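Local coordinates for hypothetical protein PH1313 (PDB 1VBK), which is of unknown function but, as a THUMP-domain protein related to the thiamine-biosynthesis protein ThiI, probably binds RNA and ATP, at residues N2-R7 against E60-L65; S20-I25 against G172-G177; T90-F95 against G132-N137; R106-V111 against N147-I152; R115-F120 against I156-A161. All blocks are in the same frame, centred on the assembly; numbering follows the deposited sequence.

Contact 1: N2-R7 against E60-L65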
# COMPACT_ATOMS: atom_id res chain seq x y z
N ASN A 2 10.91 2.37 -38.68
CA ASN A 2 11.91 2.67 -37.67
C ASN A 2 11.39 3.01 -36.27
O ASN A 2 12.18 3.34 -35.39
CB ASN A 2 12.85 3.77 -38.17
CG ASN A 2 12.11 4.96 -38.75
OD1 ASN A 2 10.91 5.11 -38.57
ND2 ASN A 2 12.85 5.83 -39.43
N VAL A 3 10.08 2.95 -36.06
CA VAL A 3 9.52 3.22 -34.73
C VAL A 3 8.25 2.42 -34.48
O VAL A 3 7.72 1.75 -35.37
CB VAL A 3 9.15 4.72 -34.51
CG1 VAL A 3 10.31 5.64 -34.90
CG2 VAL A 3 7.90 5.06 -35.31
N VAL A 4 7.77 2.50 -33.25
CA VAL A 4 6.52 1.87 -32.87
C VAL A 4 5.74 2.95 -32.13
O VAL A 4 6.26 3.56 -31.19
CB VAL A 4 6.70 0.67 -31.91
CG1 VAL A 4 5.34 0.17 -31.45
CG2 VAL A 4 7.45 -0.47 -32.62
N ILE A 5 4.52 3.23 -32.58
CA ILE A 5 3.67 4.22 -31.94
C ILE A 5 2.82 3.47 -30.92
O ILE A 5 2.15 2.49 -31.25
CB ILE A 5 2.71 4.90 -32.94
CG1 ILE A 5 3.50 5.58 -34.06
CG2 ILE A 5 1.83 5.92 -32.22
CD1 ILE A 5 2.62 6.08 -35.20
N VAL A 6 2.86 3.93 -29.67
CA VAL A 6 2.09 3.31 -28.61
C VAL A 6 1.03 4.31 -28.16
O VAL A 6 1.37 5.42 -27.73
CB VAL A 6 2.98 2.93 -27.42
CG1 VAL A 6 2.13 2.36 -26.28
CG2 VAL A 6 4.01 1.90 -27.88
N ARG A 7 -0.24 3.94 -28.29
CA ARG A 7 -1.34 4.82 -27.91
C ARG A 7 -2.00 4.33 -26.64
O ARG A 7 -2.13 3.12 -26.42
CB ARG A 7 -2.37 4.90 -29.04
CG ARG A 7 -1.75 5.19 -30.40
CD ARG A 7 -2.79 5.41 -31.50
NE ARG A 7 -2.13 5.58 -32.79
CZ ARG A 7 -1.71 4.57 -33.54
NH1 ARG A 7 -1.88 3.32 -33.14
NH2 ARG A 7 -1.07 4.82 -34.68
N GLU A 60 8.81 -6.76 -34.28
CA GLU A 60 9.07 -7.60 -33.12
C GLU A 60 8.68 -6.90 -31.82
O GLU A 60 8.14 -7.52 -30.91
CB GLU A 60 10.55 -7.98 -33.06
CG GLU A 60 10.85 -9.11 -32.10
CD GLU A 60 12.31 -9.50 -32.10
OE1 GLU A 60 12.93 -9.50 -33.19
OE2 GLU A 60 12.85 -9.82 -31.01
N ALA A 61 8.98 -5.61 -31.74
CA ALA A 61 8.64 -4.83 -30.55
C ALA A 61 7.13 -4.77 -30.40
O ALA A 61 6.59 -4.99 -29.31
CB ALA A 61 9.22 -3.43 -30.67
N ALA A 62 6.44 -4.46 -31.49
CA ALA A 62 4.98 -4.36 -31.46
C ALA A 62 4.32 -5.64 -30.96
O ALA A 62 3.37 -5.58 -30.18
CB ALA A 62 4.46 -4.00 -32.86
N ASN A 63 4.82 -6.79 -31.40
CA ASN A 63 4.25 -8.06 -30.98
C ASN A 63 4.43 -8.34 -29.49
O ASN A 63 3.61 -9.03 -28.89
CB ASN A 63 4.84 -9.20 -31.81
CG ASN A 63 4.25 -9.27 -33.21
OD1 ASN A 63 4.70 -10.04 -34.05
ND2 ASN A 63 3.22 -8.46 -33.46
N VAL A 64 5.49 -7.81 -28.90
CA VAL A 64 5.73 -7.98 -27.47
C VAL A 64 4.83 -7.02 -26.70
O VAL A 64 4.18 -7.39 -25.73
CB VAL A 64 7.20 -7.65 -27.10
CG1 VAL A 64 7.34 -7.53 -25.59
CG2 VAL A 64 8.14 -8.74 -27.64
N LEU A 65 4.80 -5.76 -27.15
CA LEU A 65 4.02 -4.73 -26.49
C LEU A 65 2.52 -5.01 -26.42
O LEU A 65 1.81 -4.39 -25.62
CB LEU A 65 4.30 -3.37 -27.14
CG LEU A 65 5.77 -2.95 -27.00
CD1 LEU A 65 5.94 -1.51 -27.44
CD2 LEU A 65 6.21 -3.11 -25.54
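Ala-61 O receives Leu-65 N at 2.9 Å and Val-64 N more weakly, and this turn of helix 58-65 presents Ala-61 and Leu-65 to strand 3-8. Across the contact everything is apolar. The two methyls of Val-4 reach different parts of the helix. CG1 is anti to the backbone N (chi1 174°) and CG2 lies beside that N. Val-4 CG2 meets Ala-61 CB at 4.0 Å. Val-4 CG1 lies near Ala-62 CB and, at 4.4 Å, Leu-65 CD1. Two residues further along the strand, Val-6 uses CG2 to meet the same Leu-65 CD1 at 3.9 Å. Leu-65 CD1 thus meets both valines; the Val-6 and Leu-65 side chains cross at about a right angle. The small alanines are consistent with the close approach, with the CA atoms of Val-4 and Ala-62 6.6 Å apart. Strand and helix segments run in nearly the same direction, 26° apart. All five touching residues are buried. The helix joins strands 50-54 and 71-81, which pair on either side of strand 3-8. This is the split beta-alpha-beta unit of a ferredoxin-like fold. Ile-74 of strand 71-81 also touches Val-4, Ala-62 and Leu-65. On the other face of strand 3-8, Val-3 and Ile-5 pack on Tyr-162 of strand 160-164.

Contact 2: S20-I25 against G172-G177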
# COMPACT_ATOMS: atom_id res chain seq x y z
N SER A 20 1.21 12.24 -16.08
CA SER A 20 2.66 12.12 -16.06
C SER A 20 3.17 10.82 -15.44
O SER A 20 4.08 10.19 -15.98
CB SER A 20 3.29 13.31 -15.34
OG SER A 20 3.05 14.51 -16.06
N TRP A 21 2.61 10.43 -14.29
CA TRP A 21 3.05 9.19 -13.66
C TRP A 21 2.55 7.98 -14.44
O TRP A 21 3.24 6.96 -14.53
CB TRP A 21 2.59 9.13 -12.20
CG TRP A 21 3.47 9.95 -11.32
CD1 TRP A 21 3.15 11.11 -10.68
CD2 TRP A 21 4.85 9.71 -11.06
NE1 TRP A 21 4.26 11.62 -10.03
CE2 TRP A 21 5.32 10.78 -10.25
CE3 TRP A 21 5.76 8.70 -11.43
CZ2 TRP A 21 6.64 10.86 -9.81
CZ3 TRP A 21 7.07 8.79 -10.99
CH2 TRP A 21 7.50 9.86 -10.19
N PHE A 22 1.36 8.11 -15.01
CA PHE A 22 0.78 7.04 -15.82
C PHE A 22 1.77 6.72 -16.95
O PHE A 22 2.10 5.56 -17.19
CB PHE A 22 -0.57 7.50 -16.39
CG PHE A 22 -1.23 6.49 -17.30
CD1 PHE A 22 -0.72 6.25 -18.58
CD2 PHE A 22 -2.36 5.80 -16.89
CE1 PHE A 22 -1.34 5.33 -19.43
CE2 PHE A 22 -2.99 4.88 -17.74
CZ PHE A 22 -2.47 4.65 -19.01
N GLU A 23 2.25 7.77 -17.62
CA GLU A 23 3.18 7.61 -18.73
C GLU A 23 4.55 7.06 -18.31
O GLU A 23 5.11 6.21 -18.99
CB GLU A 23 3.34 8.94 -19.47
CG GLU A 23 2.02 9.45 -20.05
CD GLU A 23 2.13 10.83 -20.68
OE1 GLU A 23 2.78 11.71 -20.09
OE2 GLU A 23 1.54 11.04 -21.77
N LYS A 24 5.08 7.53 -17.19
CA LYS A 24 6.38 7.05 -16.72
C LYS A 24 6.33 5.57 -16.36
O LYS A 24 7.26 4.82 -16.67
CB LYS A 24 6.85 7.86 -15.51
CG LYS A 24 7.27 9.27 -15.88
CD LYS A 24 7.72 10.05 -14.67
CE LYS A 24 8.20 11.43 -15.09
NZ LYS A 24 8.62 12.22 -13.91
N ILE A 25 5.25 5.16 -15.72
CA ILE A 25 5.08 3.76 -15.31
C ILE A 25 4.90 2.88 -16.55
O ILE A 25 5.45 1.78 -16.63
CB ILE A 25 3.87 3.62 -14.36
CG1 ILE A 25 4.16 4.37 -13.05
CG2 ILE A 25 3.59 2.16 -14.07
CD1 ILE A 25 2.97 4.43 -12.08
N GLY A 172 -5.72 -2.88 -23.53
CA GLY A 172 -6.39 -1.82 -22.81
C GLY A 172 -6.03 -1.97 -21.34
O GLY A 172 -4.92 -2.42 -21.03
N GLY A 173 -6.94 -1.62 -20.45
CA GLY A 173 -6.65 -1.75 -19.03
C GLY A 173 -5.78 -0.60 -18.54
O GLY A 173 -5.78 0.48 -19.13
N LEU A 174 -5.03 -0.84 -17.47
CA LEU A 174 -4.16 0.18 -16.89
C LEU A 174 -2.76 -0.39 -16.69
O LEU A 174 -2.59 -1.58 -16.45
CB LEU A 174 -4.74 0.67 -15.56
CG LEU A 174 -6.13 1.31 -15.66
CD1 LEU A 174 -6.71 1.51 -14.26
CD2 LEU A 174 -6.04 2.66 -16.39
N PRO A 175 -1.73 0.46 -16.79
CA PRO A 175 -0.35 -0.01 -16.61
C PRO A 175 -0.13 -0.68 -15.25
O PRO A 175 -0.58 -0.18 -14.22
CB PRO A 175 0.48 1.27 -16.77
CG PRO A 175 -0.39 2.15 -17.62
CD PRO A 175 -1.76 1.91 -17.05
N ILE A 176 0.57 -1.81 -15.25
CA ILE A 176 0.86 -2.52 -14.01
C ILE A 176 1.64 -1.59 -13.09
O ILE A 176 2.66 -1.03 -13.48
CB ILE A 176 1.70 -3.80 -14.28
CG1 ILE A 176 0.85 -4.81 -15.05
CG2 ILE A 176 2.19 -4.39 -12.96
CD1 ILE A 176 1.54 -6.13 -15.31
N GLY A 177 1.14 -1.42 -11.87
CA GLY A 177 1.82 -0.54 -10.92
C GLY A 177 1.11 0.77 -10.66
O GLY A 177 1.36 1.41 -9.64
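The connection between the mixed sheet and the parallel, HUP-like sheet rests here on helix 19-36 of the ferredoxin-like domain. It is the loop between strands 168-169 and 181-185, and Pro-175 is its main point of contact. The Phe-22 and Pro-175 side chains cross at about a right angle. Pro-175 CG lies over one face of the aromatic ring in a CH-pi contact, 3.8 Å from the Phe-22 ring centroid and 20° off the normal. It is offset toward the rim. Pro-175 CD is pressed closer, 3.3 Å from Phe-22 CE2. Leu-174 CD2 comes to the edge of the same ring, near its plane, 4.0 Å from Phe-22 CE2. Phe-22 CG is anti to the backbone N (chi1 177°), which swings the ring out from the helix to the loop. One turn on, Ile-25 CG2 approaches Ile-176 O at 3.4 Å and Pro-175 CB at 4.2 Å. The Ile-176 carbonyl also accepts a hydrogen bond from Asn-29 ND2. Trp-21, on the same helix, packs on Phe-282 of the second subunit. Gly-177 fits closely under Ile-25. A beta carbon there would lie 3.6 Å from Ile-25 CG2 and would also crowd the preceding carbonyl oxygen. Ile-25 CD1 stands 4.2 Å from Gly-177 O.

Contact 3: T90-F95 against G132-N137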
# COMPACT_ATOMS: atom_id res chain seq x y z
N THR A 90 6.30 8.27 -48.79
CA THR A 90 6.35 7.20 -47.79
C THR A 90 5.00 6.50 -47.71
O THR A 90 4.93 5.29 -47.56
CB THR A 90 6.72 7.74 -46.39
OG1 THR A 90 7.95 8.46 -46.46
CG2 THR A 90 6.89 6.57 -45.41
N ALA A 91 3.92 7.28 -47.81
CA ALA A 91 2.58 6.71 -47.77
C ALA A 91 2.39 5.73 -48.93
O ALA A 91 1.84 4.64 -48.74
CB ALA A 91 1.54 7.82 -47.84
N LEU A 92 2.84 6.11 -50.13
CA LEU A 92 2.71 5.24 -51.30
C LEU A 92 3.58 3.99 -51.15
O LEU A 92 3.16 2.88 -51.50
CB LEU A 92 3.10 6.00 -52.58
CG LEU A 92 3.00 5.26 -53.92
CD1 LEU A 92 1.60 4.70 -54.11
CD2 LEU A 92 3.35 6.22 -55.05
N LEU A 93 4.78 4.16 -50.61
CA LEU A 93 5.69 3.05 -50.40
C LEU A 93 5.07 2.01 -49.47
O LEU A 93 5.09 0.80 -49.74
CB LEU A 93 7.00 3.55 -49.79
CG LEU A 93 8.08 2.51 -49.51
CD1 LEU A 93 8.66 2.00 -50.82
CD2 LEU A 93 9.18 3.13 -48.65
N MET A 94 4.50 2.48 -48.37
CA MET A 94 3.88 1.57 -47.42
C MET A 94 2.57 0.99 -47.95
O MET A 94 2.22 -0.14 -47.63
CB MET A 94 3.65 2.30 -46.10
CG MET A 94 4.97 2.73 -45.48
SD MET A 94 4.84 3.19 -43.78
CE MET A 94 4.61 1.53 -43.03
N PHE A 95 1.86 1.76 -48.76
CA PHE A 95 0.62 1.29 -49.34
C PHE A 95 0.92 0.12 -50.26
O PHE A 95 0.23 -0.91 -50.23
CB PHE A 95 -0.06 2.41 -50.13
CG PHE A 95 -1.30 1.97 -50.87
CD1 PHE A 95 -1.20 1.33 -52.11
CD2 PHE A 95 -2.56 2.19 -50.33
CE1 PHE A 95 -2.35 0.92 -52.79
CE2 PHE A 95 -3.71 1.78 -51.00
CZ PHE A 95 -3.61 1.14 -52.24
N GLY A 132 -4.55 10.69 -50.39
CA GLY A 132 -5.41 9.76 -51.08
C GLY A 132 -5.36 9.99 -52.59
O GLY A 132 -5.41 9.04 -53.36
N GLU A 133 -5.28 11.26 -52.99
CA GLU A 133 -5.20 11.61 -54.41
C GLU A 133 -3.89 11.11 -55.01
O GLU A 133 -3.84 10.69 -56.16
CB GLU A 133 -5.31 13.13 -54.59
CG GLU A 133 -4.95 13.59 -56.00
CD GLU A 133 -5.00 15.10 -56.16
OE1 GLU A 133 -4.36 15.81 -55.36
OE2 GLU A 133 -5.69 15.56 -57.10
N TYR A 134 -2.83 11.18 -54.21
CA TYR A 134 -1.51 10.74 -54.65
C TYR A 134 -1.53 9.23 -54.90
O TYR A 134 -1.04 8.75 -55.92
CB TYR A 134 -0.46 11.07 -53.58
CG TYR A 134 0.96 10.84 -54.03
CD1 TYR A 134 1.54 11.64 -55.01
CD2 TYR A 134 1.74 9.83 -53.46
CE1 TYR A 134 2.87 11.44 -55.42
CE2 TYR A 134 3.06 9.62 -53.86
CZ TYR A 134 3.62 10.43 -54.84
OH TYR A 134 4.93 10.23 -55.22
N ILE A 135 -2.11 8.48 -53.96
CA ILE A 135 -2.19 7.03 -54.09
C ILE A 135 -3.10 6.65 -55.28
O ILE A 135 -2.76 5.77 -56.07
CB ILE A 135 -2.70 6.40 -52.76
CG1 ILE A 135 -1.66 6.66 -51.66
CG2 ILE A 135 -2.90 4.89 -52.93
CD1 ILE A 135 -2.03 6.09 -50.31
N LEU A 136 -4.24 7.33 -55.41
CA LEU A 136 -5.17 7.05 -56.50
C LEU A 136 -4.56 7.29 -57.89
O LEU A 136 -4.96 6.66 -58.87
CB LEU A 136 -6.43 7.90 -56.36
CG LEU A 136 -7.49 7.42 -55.36
CD1 LEU A 136 -8.56 8.49 -55.20
CD2 LEU A 136 -8.10 6.12 -55.86
N ASN A 137 -3.60 8.21 -57.96
CA ASN A 137 -2.94 8.55 -59.22
C ASN A 137 -1.79 7.59 -59.56
O ASN A 137 -1.27 7.62 -60.67
CB ASN A 137 -2.37 9.97 -59.16
CG ASN A 137 -3.43 11.05 -59.36
OD1 ASN A 137 -3.18 12.23 -59.11
ND2 ASN A 137 -4.61 10.65 -59.82
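Phe-95 turns one ring face to Ile-135, and the CG2 methyl sits over the middle of it. The distance from Ile-135 CG2 to the Phe-95 ring centroid is 3.6 Å, only 7° off the ring normal. This is a well-centred CH-pi contact. Chi1 of Phe-95, 175°, carries the ring out toward the second helix. Ile-135 CD1 lies by the CB end of the ring, 3.9 Å from Phe-95 CD2. The same methyl lies beside Ala-91 O, one turn back. Next to this pair, Leu-92 and Tyr-134 cross at about a right angle. Leu-92 CD2 touches Tyr-134 CE2 at 3.6 Å, and Leu-92 CB lies 3.8 Å from the same ring atom. Tyr-134 is partly exposed, whereas Leu-92, Phe-95 and Ile-135 are buried. The Phe-95 ring also meets the Phe-109 ring edge-to-face. Ile-152 of strand 150-157 touches Ala-91, Phe-95 and Ile-135. The axes of the two helical segments approach to 9.8 Å and cross at -52°, an angle close to that expected of ridges-into-grooves packing. Two helices, 84-102 and 124-138, packed together on a sheet are a feature of the THUMP domain.

Contact 4: R106-V111 against N147-I152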
# COMPACT_ATOMS: atom_id res chain seq x y z
N ARG A 106 -7.59 -4.37 -57.12
CA ARG A 106 -8.07 -3.04 -56.76
C ARG A 106 -8.53 -2.99 -55.31
O ARG A 106 -9.73 -3.02 -55.01
CB ARG A 106 -9.22 -2.68 -57.71
CG ARG A 106 -9.77 -1.26 -57.60
CD ARG A 106 -11.06 -1.20 -58.42
NE ARG A 106 -11.83 0.03 -58.24
CZ ARG A 106 -11.58 1.17 -58.87
NH1 ARG A 106 -10.57 1.26 -59.73
NH2 ARG A 106 -12.35 2.23 -58.64
N PRO A 107 -7.58 -2.90 -54.37
CA PRO A 107 -7.90 -2.84 -52.94
C PRO A 107 -8.65 -1.56 -52.55
O PRO A 107 -8.48 -0.51 -53.18
CB PRO A 107 -6.52 -2.92 -52.27
CG PRO A 107 -5.61 -2.25 -53.29
CD PRO A 107 -6.12 -2.84 -54.59
N LYS A 108 -9.49 -1.67 -51.53
CA LYS A 108 -10.23 -0.52 -51.02
C LYS A 108 -9.36 0.06 -49.90
O LYS A 108 -8.76 -0.69 -49.13
CB LYS A 108 -11.58 -0.97 -50.44
CG LYS A 108 -12.62 -1.36 -51.50
CD LYS A 108 -13.82 -1.99 -50.83
CE LYS A 108 -14.97 -2.22 -51.80
NZ LYS A 108 -15.62 -0.94 -52.20
N PHE A 109 -9.30 1.39 -49.81
CA PHE A 109 -8.48 2.02 -48.78
C PHE A 109 -9.01 3.37 -48.30
O PHE A 109 -9.95 3.93 -48.87
CB PHE A 109 -7.05 2.25 -49.31
CG PHE A 109 -6.89 3.51 -50.14
CD1 PHE A 109 -7.43 3.59 -51.42
CD2 PHE A 109 -6.19 4.60 -49.64
CE1 PHE A 109 -7.27 4.75 -52.19
CE2 PHE A 109 -6.03 5.77 -50.40
CZ PHE A 109 -6.57 5.84 -51.68
N ARG A 110 -8.38 3.87 -47.23
CA ARG A 110 -8.71 5.18 -46.70
C ARG A 110 -7.43 5.71 -46.07
O ARG A 110 -6.50 4.95 -45.82
CB ARG A 110 -9.81 5.11 -45.64
CG ARG A 110 -9.40 4.51 -44.30
CD ARG A 110 -10.31 5.05 -43.19
NE ARG A 110 -10.01 6.46 -42.95
CZ ARG A 110 -10.92 7.39 -42.65
NH1 ARG A 110 -12.20 7.06 -42.54
NH2 ARG A 110 -10.53 8.64 -42.47
N VAL A 111 -7.39 7.01 -45.84
CA VAL A 111 -6.24 7.62 -45.20
C VAL A 111 -6.78 8.24 -43.92
O VAL A 111 -7.86 8.84 -43.92
CB VAL A 111 -5.59 8.73 -46.08
CG1 VAL A 111 -4.39 9.34 -45.36
CG2 VAL A 111 -5.14 8.14 -47.42
N ASN A 147 -15.55 0.04 -45.44
CA ASN A 147 -14.88 -1.24 -45.56
C ASN A 147 -13.64 -1.05 -46.42
O ASN A 147 -13.73 -0.72 -47.60
CB ASN A 147 -15.80 -2.28 -46.20
CG ASN A 147 -17.13 -2.39 -45.47
OD1 ASN A 147 -18.13 -1.78 -45.88
ND2 ASN A 147 -17.15 -3.15 -44.39
N TYR A 148 -12.47 -1.24 -45.81
CA TYR A 148 -11.22 -1.07 -46.53
C TYR A 148 -10.23 -2.19 -46.23
O TYR A 148 -10.19 -2.71 -45.11
CB TYR A 148 -10.59 0.28 -46.19
CG TYR A 148 -10.66 0.64 -44.71
CD1 TYR A 148 -11.78 1.31 -44.19
CD2 TYR A 148 -9.62 0.32 -43.85
CE1 TYR A 148 -11.85 1.64 -42.84
CE2 TYR A 148 -9.68 0.65 -42.49
CZ TYR A 148 -10.79 1.31 -42.00
OH TYR A 148 -10.85 1.63 -40.66
N ASP A 149 -9.44 -2.54 -47.24
CA ASP A 149 -8.41 -3.57 -47.10
C ASP A 149 -7.16 -2.93 -46.51
O ASP A 149 -6.36 -3.59 -45.85
CB ASP A 149 -8.02 -4.16 -48.46
CG ASP A 149 -9.18 -4.81 -49.18
OD1 ASP A 149 -9.64 -4.23 -50.19
OD2 ASP A 149 -9.62 -5.90 -48.74
N ILE A 150 -7.00 -1.64 -46.77
CA ILE A 150 -5.82 -0.91 -46.33
C ILE A 150 -6.12 0.45 -45.72
O ILE A 150 -6.94 1.20 -46.24
CB ILE A 150 -4.87 -0.66 -47.52
CG1 ILE A 150 -4.42 -1.98 -48.13
CG2 ILE A 150 -3.67 0.19 -47.08
CD1 ILE A 150 -3.77 -1.83 -49.50
N GLU A 151 -5.46 0.75 -44.61
CA GLU A 151 -5.62 2.06 -43.99
C GLU A 151 -4.24 2.68 -43.86
O GLU A 151 -3.35 2.09 -43.25
CB GLU A 151 -6.25 1.96 -42.60
CG GLU A 151 -6.27 3.32 -41.90
CD GLU A 151 -6.72 3.24 -40.46
OE1 GLU A 151 -6.16 2.41 -39.72
OE2 GLU A 151 -7.61 4.02 -40.07
N ILE A 152 -4.06 3.84 -44.47
CA ILE A 152 -2.80 4.56 -44.39
C ILE A 152 -2.98 5.55 -43.24
O ILE A 152 -3.78 6.48 -43.35
CB ILE A 152 -2.49 5.36 -45.68
CG1 ILE A 152 -2.32 4.40 -46.86
CG2 ILE A 152 -1.23 6.20 -45.49
CD1 ILE A 152 -1.13 3.45 -46.74
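Arg-110 lies over Tyr-148 and beside Glu-151 where two parallel strands, 108-115 and 150-157, pair in the THUMP domain. Its CB points to the sheet face shared with Glu-151. CG lies between the backbone N and carbonyl carbon (chi1 72°), which brings it 3.9 Å from the Tyr-148 ring centroid, directly over the face. Arg-110 CG also touches Glu-151 CG at 4.1 Å. CD follows over the ring margin, 3.8 Å from Tyr-148 CE1. The chain then bends at chi3. The guanidinium leaves the ring, its plane 73° from that of the tyrosine. Arg-110 NH2 bonds its own neighbour, Val-111 O, at 3.0 Å, and NE reaches that oxygen weakly. Glu-151 OE2 is 4.5 Å from Arg-110 NE, well out of the guanidinium plane. It probably contributes only its opposite charge here; its hydrogen bond is with Thr-112 OG1. An alanine at this position would leave the face of Tyr-148 without its aliphatic cover and would probably let the ring turn more freely. Along the backbone, Ile-150 O accepts Arg-110 N, and Arg-110 O accepts Ile-152 N. At the strand start, Lys-108 O takes two donors, Asp-149 N at 2.7 Å and Ile-150 N at 3.1 Å. Asp-149 OD2 forms a salt bridge to Lys-104, while its OD1 uses the anti lone pair to accept Lys-108 N at 2.9 Å, nearly straight at 173°.

Contact 5: R115-F120 against I156-A161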
# COMPACT_ATOMS: atom_id res chain seq x y z
N ARG A 115 -3.08 15.59 -36.67
CA ARG A 115 -2.03 16.55 -36.38
C ARG A 115 -1.93 16.58 -34.87
O ARG A 115 -2.72 17.25 -34.21
CB ARG A 115 -2.37 17.95 -36.90
CG ARG A 115 -2.21 18.13 -38.40
CD ARG A 115 -2.24 19.61 -38.77
NE ARG A 115 -3.46 20.25 -38.29
CZ ARG A 115 -3.70 21.56 -38.38
NH1 ARG A 115 -2.80 22.37 -38.91
NH2 ARG A 115 -4.85 22.04 -37.92
N ILE A 116 -0.99 15.82 -34.32
CA ILE A 116 -0.86 15.82 -32.88
C ILE A 116 -0.47 17.21 -32.44
O ILE A 116 -1.06 17.80 -31.54
CB ILE A 116 0.22 14.82 -32.50
CG1 ILE A 116 -0.11 13.44 -33.06
CG2 ILE A 116 0.30 14.70 -30.97
CD1 ILE A 116 -1.48 12.94 -32.60
N THR A 117 0.53 17.80 -33.09
CA THR A 117 0.90 19.18 -32.83
C THR A 117 0.37 19.89 -34.08
O THR A 117 0.20 19.26 -35.12
CB THR A 117 2.43 19.37 -32.68
OG1 THR A 117 3.12 18.81 -33.80
CG2 THR A 117 2.92 18.69 -31.39
N LYS A 118 0.12 21.20 -34.00
CA LYS A 118 -0.48 21.92 -35.13
C LYS A 118 0.39 22.79 -36.04
O LYS A 118 -0.13 23.72 -36.65
CB LYS A 118 -1.63 22.78 -34.62
CG LYS A 118 -2.57 22.08 -33.65
CD LYS A 118 -3.26 20.89 -34.29
CE LYS A 118 -4.23 20.23 -33.32
NZ LYS A 118 -4.94 19.08 -33.93
N GLU A 119 1.68 22.49 -36.17
CA GLU A 119 2.50 23.33 -37.04
C GLU A 119 2.39 23.02 -38.54
O GLU A 119 2.64 23.90 -39.37
CB GLU A 119 3.98 23.30 -36.59
CG GLU A 119 4.75 22.02 -36.88
CD GLU A 119 4.29 20.84 -36.05
OE1 GLU A 119 3.89 21.06 -34.88
OE2 GLU A 119 4.35 19.69 -36.56
N PHE A 120 2.02 21.80 -38.90
CA PHE A 120 1.89 21.45 -40.31
C PHE A 120 0.79 22.33 -40.92
O PHE A 120 -0.27 22.50 -40.32
CB PHE A 120 1.53 19.97 -40.48
CG PHE A 120 1.81 19.43 -41.86
CD1 PHE A 120 3.11 19.34 -42.33
CD2 PHE A 120 0.77 19.02 -42.69
CE1 PHE A 120 3.38 18.84 -43.61
CE2 PHE A 120 1.02 18.53 -43.97
CZ PHE A 120 2.33 18.44 -44.43
N ILE A 156 1.29 13.44 -37.26
CA ILE A 156 2.31 14.47 -37.34
C ILE A 156 2.54 15.08 -35.97
O ILE A 156 1.60 15.50 -35.30
CB ILE A 156 1.92 15.56 -38.35
CG1 ILE A 156 1.56 14.91 -39.69
CG2 ILE A 156 3.08 16.54 -38.54
CD1 ILE A 156 1.13 15.88 -40.76
N MET A 157 3.80 15.13 -35.56
CA MET A 157 4.13 15.65 -34.25
C MET A 157 5.51 16.29 -34.26
O MET A 157 6.50 15.64 -34.60
CB MET A 157 4.06 14.50 -33.24
CG MET A 157 4.45 14.83 -31.82
SD MET A 157 4.02 13.45 -30.72
CE MET A 157 5.26 12.24 -31.17
N GLN A 158 5.56 17.56 -33.89
CA GLN A 158 6.81 18.30 -33.84
C GLN A 158 7.71 18.12 -35.06
O GLN A 158 8.86 17.70 -34.93
CB GLN A 158 7.59 17.92 -32.57
CG GLN A 158 6.83 18.16 -31.29
CD GLN A 158 7.64 17.84 -30.04
OE1 GLN A 158 7.10 17.84 -28.93
NE2 GLN A 158 8.93 17.58 -30.21
N GLY A 159 7.19 18.44 -36.24
CA GLY A 159 7.99 18.34 -37.46
C GLY A 159 8.29 16.95 -38.01
O GLY A 159 9.01 16.83 -39.01
N LYS A 160 7.75 15.91 -37.38
CA LYS A 160 7.97 14.55 -37.85
C LYS A 160 6.64 13.93 -38.21
O LYS A 160 5.62 14.19 -37.56
CB LYS A 160 8.63 13.69 -36.76
CG LYS A 160 9.97 14.20 -36.24
CD LYS A 160 11.04 14.14 -37.30
CE LYS A 160 12.39 14.56 -36.73
NZ LYS A 160 13.45 14.58 -37.77
N ALA A 161 6.64 13.10 -39.25
CA ALA A 161 5.43 12.40 -39.67
C ALA A 161 5.66 10.91 -39.43
O ALA A 161 6.72 10.38 -39.77
CB ALA A 161 5.14 12.65 -41.15
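Thr-117 (chi1 53°) and Glu-119 (chi1 73°, bent again at chi2) fold their polar ends toward the turn at Gln-158. Thr-117 OG1 donates to the syn lone pair of Glu-119 OE1 at 2.6 Å and accepts Gln-158 N at 2.7 Å. The other carboxylate oxygen, Glu-119 OE2, takes Gly-159 N at 3.1 Å, met from 68° above the carboxylate plane. These amides belong to the type I' turn, Met-157 to Lys-160, that closes the beta hairpin of strands 150-157 and 160-164 in the THUMP domain. A valine in place of Thr-117 would probably leave Gln-158 N without its acceptor and Glu-119 OE1 without its donor, so the carboxylate would be less firmly fixed. Ile-156 O accepts Ile-116 N and Thr-117 N, both weakly. Beside it, Ile-116 CB packs on Met-157 CB at 3.9 Å. On the buried side, Ile-156 CD1 lies over one face of the Phe-120 ring, offset toward the rim and 4.0 Å from the ring centroid.

Contacts 3, 4 and 5 all lie in the THUMP domain. Contacts 3 and 4 share a core: Phe-95 CE2 meets Phe-109 CG at 3.7 Å, and Phe-95 CB meets Ile-152 CD1 at 3.7 Å. Contact 5 continues the strand pair of contact 4, the centres about 23 Å apart. Contact 1 belongs to the ferredoxin-like domain, but its strand 3-8 is part of the same mixed sheet; its centre is about 20 Å from that of contact 5. Contact 2 is about 16 Å from contact 1 but about 36 Å from contact 3, centre to centre. A methylpentanediol, probably from the crystallisation liquor, hydrogen bonds to Val-111 N in contact 4.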